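Local atomic coordinates of predicted ATPase involved in replication control, Cdc46/Mcm family (Methanopyrus kandleri AV19, PDB entry 3F8T), a protein that probably binds ATP and single-stranded DNA as a homolog of the MCM replicative helicases, with a role predicted in replication control. Residues A[113-118]-A[165-170]. The protein carries 2 engineered substitutions. Residues are numbered along the deposited sequence; the frame is centred on the assembly and turned at random.
Sequences PMDGAL and GIVRSA
Val167 meets the 113-118 segment with both its backbone and its side chain. Its N-H points to Ala117 O in a nearly straight bond (N to O 3.0 Å), and its own carbonyl O receives Gly116 N at 2.8 Å; this second donor stands 37° out of the carbonyl plane, off the lone-pair directions. The isopropyl group rises into the turn: Val167 CB lies 3.5 Å from Met114 O, while CG1, anti to the backbone N, packs alongside Asp115 CA at 3.7 Å, leaving CG2 on the Met114 side. Asp115 adds a side-chain bond to Ser169. Its CG also stands anti to N (chi1 -161°), which brings OD1 to Ser169 N in a 2.7 Å hydrogen bond, met on the syn side but 33° out of the carboxylate plane.

Met114 to Ala117 form a type II beta turn, closed by Ala117 N to Met114 O, with Gly116 at positive phi, as expected for the third residue of this turn. The turn leads into strand 118-130 of the OB-fold domain, whose antiparallel pairing with strand 160-168 begins here: Leu118 and Ile166 make a non-hydrogen-bonded pair, flanked by a CA-H...O contact from Leu118 CA to Gly165 O (3.4 Å). On the face these two share, Leu118 CD1 bends back to 4.3 Å from Ile166 CG1. Within 165-170, Ile166 CG2 sits 3.8 Å above one face of the Arg168 guanidinium, toward its rim.

Farther out, Ala74 at the start of helix 74-88 packs against both Leu118 and Ile166, joining the helical N-terminal part to the barrel, and Ile119 touches both Val167 and Met114.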
ATOM      1  N   PRO A 113      23.294   2.651  14.005  1.00 35.11           N
ATOM      2  CA  PRO A 113      24.675   3.074  13.746  1.00 35.04           C
ATOM      3  C   PRO A 113      24.779   4.528  13.305  1.00 34.54           C
ATOM      4  O   PRO A 113      25.882   5.086  13.316  1.00 34.91           O
ATOM      5  CB  PRO A 113      25.116   2.159  12.595  1.00 34.71           C
ATOM      6  CG  PRO A 113      24.176   0.993  12.650  1.00 35.78           C
ATOM      7  CD  PRO A 113      22.874   1.607  13.056  1.00 35.39           C
ATOM      8  N   MET A 114      23.644   5.131  12.932  1.00 33.29           N
ATOM      9  CA  MET A 114      23.609   6.520  12.467  1.00 32.51           C
ATOM     10  C   MET A 114      23.363   7.528  13.592  1.00 31.46           C
ATOM     11  O   MET A 114      22.923   8.646  13.321  1.00 30.40           O
ATOM     12  CB  MET A 114      22.547   6.725  11.366  1.00 32.73           C
ATOM     13  CG  MET A 114      22.703   5.855  10.116  1.00 34.17           C
ATOM     14  SD  MET A 114      24.258   6.084   9.255  1.00 41.30           S
ATOM     15  CE  MET A 114      24.046   7.722   8.558  1.00 38.30           C
ATOM     16  N   ASP A 115      23.651   7.158  14.842  1.00 30.17           N
ATOM     17  CA  ASP A 115      23.364   8.069  15.955  1.00 29.58           C
ATOM     18  C   ASP A 115      24.020   9.420  15.715  1.00 28.54           C
ATOM     19  O   ASP A 115      25.161   9.478  15.271  1.00 28.68           O
ATOM     20  CB  ASP A 115      23.830   7.516  17.304  1.00 30.06           C
ATOM     21  CG  ASP A 115      23.142   8.209  18.474  1.00 31.44           C
ATOM     22  OD1 ASP A 115      21.952   8.558  18.353  1.00 36.11           O
ATOM     23  OD2 ASP A 115      23.763   8.415  19.515  1.00 31.55           O
ATOM     24  N   GLY A 116      23.282  10.492  15.989  1.00 27.35           N
ATOM     25  CA  GLY A 116      23.792  11.857  15.826  1.00 26.08           C
ATOM     26  C   GLY A 116      23.619  12.462  14.436  1.00 24.77           C
ATOM     27  O   GLY A 116      23.778  13.668  14.277  1.00 24.87           O
ATOM     28  N   ALA A 117      23.265  11.623  13.459  1.00 23.73           N
ATOM     29  CA  ALA A 117      23.225  11.992  12.042  1.00 23.07           C
ATOM     30  C   ALA A 117      21.843  12.416  11.535  1.00 23.28           C
ATOM     31  O   ALA A 117      20.799  11.941  12.032  1.00 23.04           O
ATOM     32  CB  ALA A 117      23.747  10.841  11.195  1.00 23.10           C
ATOM     33  N   LEU A 118      21.856  13.300  10.535  1.00 22.15           N
ATOM     34  CA  LEU A 118      20.672  13.633   9.757  1.00 21.84           C
ATOM     35  C   LEU A 118      20.447  12.527   8.739  1.00 21.16           C
ATOM     36  O   LEU A 118      21.356  12.173   7.970  1.00 21.02           O
ATOM     37  CB  LEU A 118      20.873  14.967   9.019  1.00 21.36           C
ATOM     38  CG  LEU A 118      19.787  15.349   8.004  1.00 21.23           C
ATOM     39  CD1 LEU A 118      18.524  15.786   8.728  1.00 22.41           C
ATOM     40  CD2 LEU A 118      20.331  16.457   7.127  1.00 20.69           C
ATOM     41  N   GLY A 165      14.967  13.487   9.766  1.00 20.98           N
ATOM     42  CA  GLY A 165      15.211  13.744  11.167  1.00 20.59           C
ATOM     43  C   GLY A 165      16.638  13.519  11.594  1.00 20.34           C
ATOM     44  O   GLY A 165      17.483  13.148  10.802  1.00 20.31           O
ATOM     45  N   ILE A 166      16.887  13.730  12.878  1.00 20.58           N
ATOM     46  CA  ILE A 166      18.194  13.459  13.448  1.00 21.33           C
ATOM     47  C   ILE A 166      18.060  12.298  14.466  1.00 21.81           C
ATOM     48  O   ILE A 166      17.169  12.305  15.313  1.00 22.20           O
ATOM     49  CB  ILE A 166      18.805  14.735  14.079  1.00 21.52           C
ATOM     50  CG1 ILE A 166      19.121  15.774  12.975  1.00 20.86           C
ATOM     51  CG2 ILE A 166      20.101  14.386  14.808  1.00 21.03           C
ATOM     52  CD1 ILE A 166      19.382  17.191  13.515  1.00 22.46           C
ATOM     53  N   VAL A 167      18.933  11.306  14.348  1.00 22.53           N
ATOM     54  CA  VAL A 167      18.899  10.121  15.209  1.00 24.40           C
ATOM     55  C   VAL A 167      19.493  10.470  16.568  1.00 25.50           C
ATOM     56  O   VAL A 167      20.582  11.029  16.639  1.00 25.56           O
ATOM     57  CB  VAL A 167      19.710   8.961  14.600  1.00 23.99           C
ATOM     58  CG1 VAL A 167      19.665   7.709  15.501  1.00 25.08           C
ATOM     59  CG2 VAL A 167      19.208   8.633  13.214  1.00 25.26           C
ATOM     60  N   ARG A 168      18.762  10.159  17.638  1.00 27.16           N
ATOM     61  CA  ARG A 168      19.257  10.326  18.994  1.00 29.02           C
ATOM     62  C   ARG A 168      18.886   9.099  19.816  1.00 30.15           C
ATOM     63  O   ARG A 168      17.709   8.887  20.140  1.00 29.97           O
ATOM     64  CB  ARG A 168      18.693  11.602  19.629  1.00 29.63           C
ATOM     65  CG  ARG A 168      19.190  12.876  18.956  1.00 31.68           C
ATOM     66  CD  ARG A 168      18.925  14.114  19.790  1.00 35.90           C
ATOM     67  NE  ARG A 168      19.516  15.311  19.184  1.00 36.57           N
ATOM     68  CZ  ARG A 168      18.934  16.047  18.236  1.00 38.48           C
ATOM     69  NH1 ARG A 168      17.740  15.708  17.744  1.00 37.53           N
ATOM     70  NH2 ARG A 168      19.561  17.120  17.763  1.00 37.75           N
ATOM     71  N   SER A 169      19.898   8.284  20.119  1.00 31.60           N
ATOM     72  CA  SER A 169      19.748   7.043  20.891  1.00 33.43           C
ATOM     73  C   SER A 169      18.598   6.165  20.393  1.00 33.81           C
ATOM     74  O   SER A 169      17.582   5.993  21.081  1.00 34.81           O
ATOM     75  CB  SER A 169      19.618   7.340  22.389  1.00 33.67           C
ATOM     76  OG  SER A 169      20.749   8.066  22.858  1.00 36.03           O
ATOM     77  N   ALA A 170      18.769   5.626  19.189  1.00 33.70           N
ATOM     78  CA  ALA A 170      17.809   4.696  18.582  1.00 33.70           C
ATOM     79  C   ALA A 170      16.396   5.260  18.386  1.00 32.96           C
ATOM     80  O   ALA A 170      15.451   4.492  18.167  1.00 34.29           O
ATOM     81  CB  ALA A 170      17.769   3.350  19.360  1.00 33.81           C
TER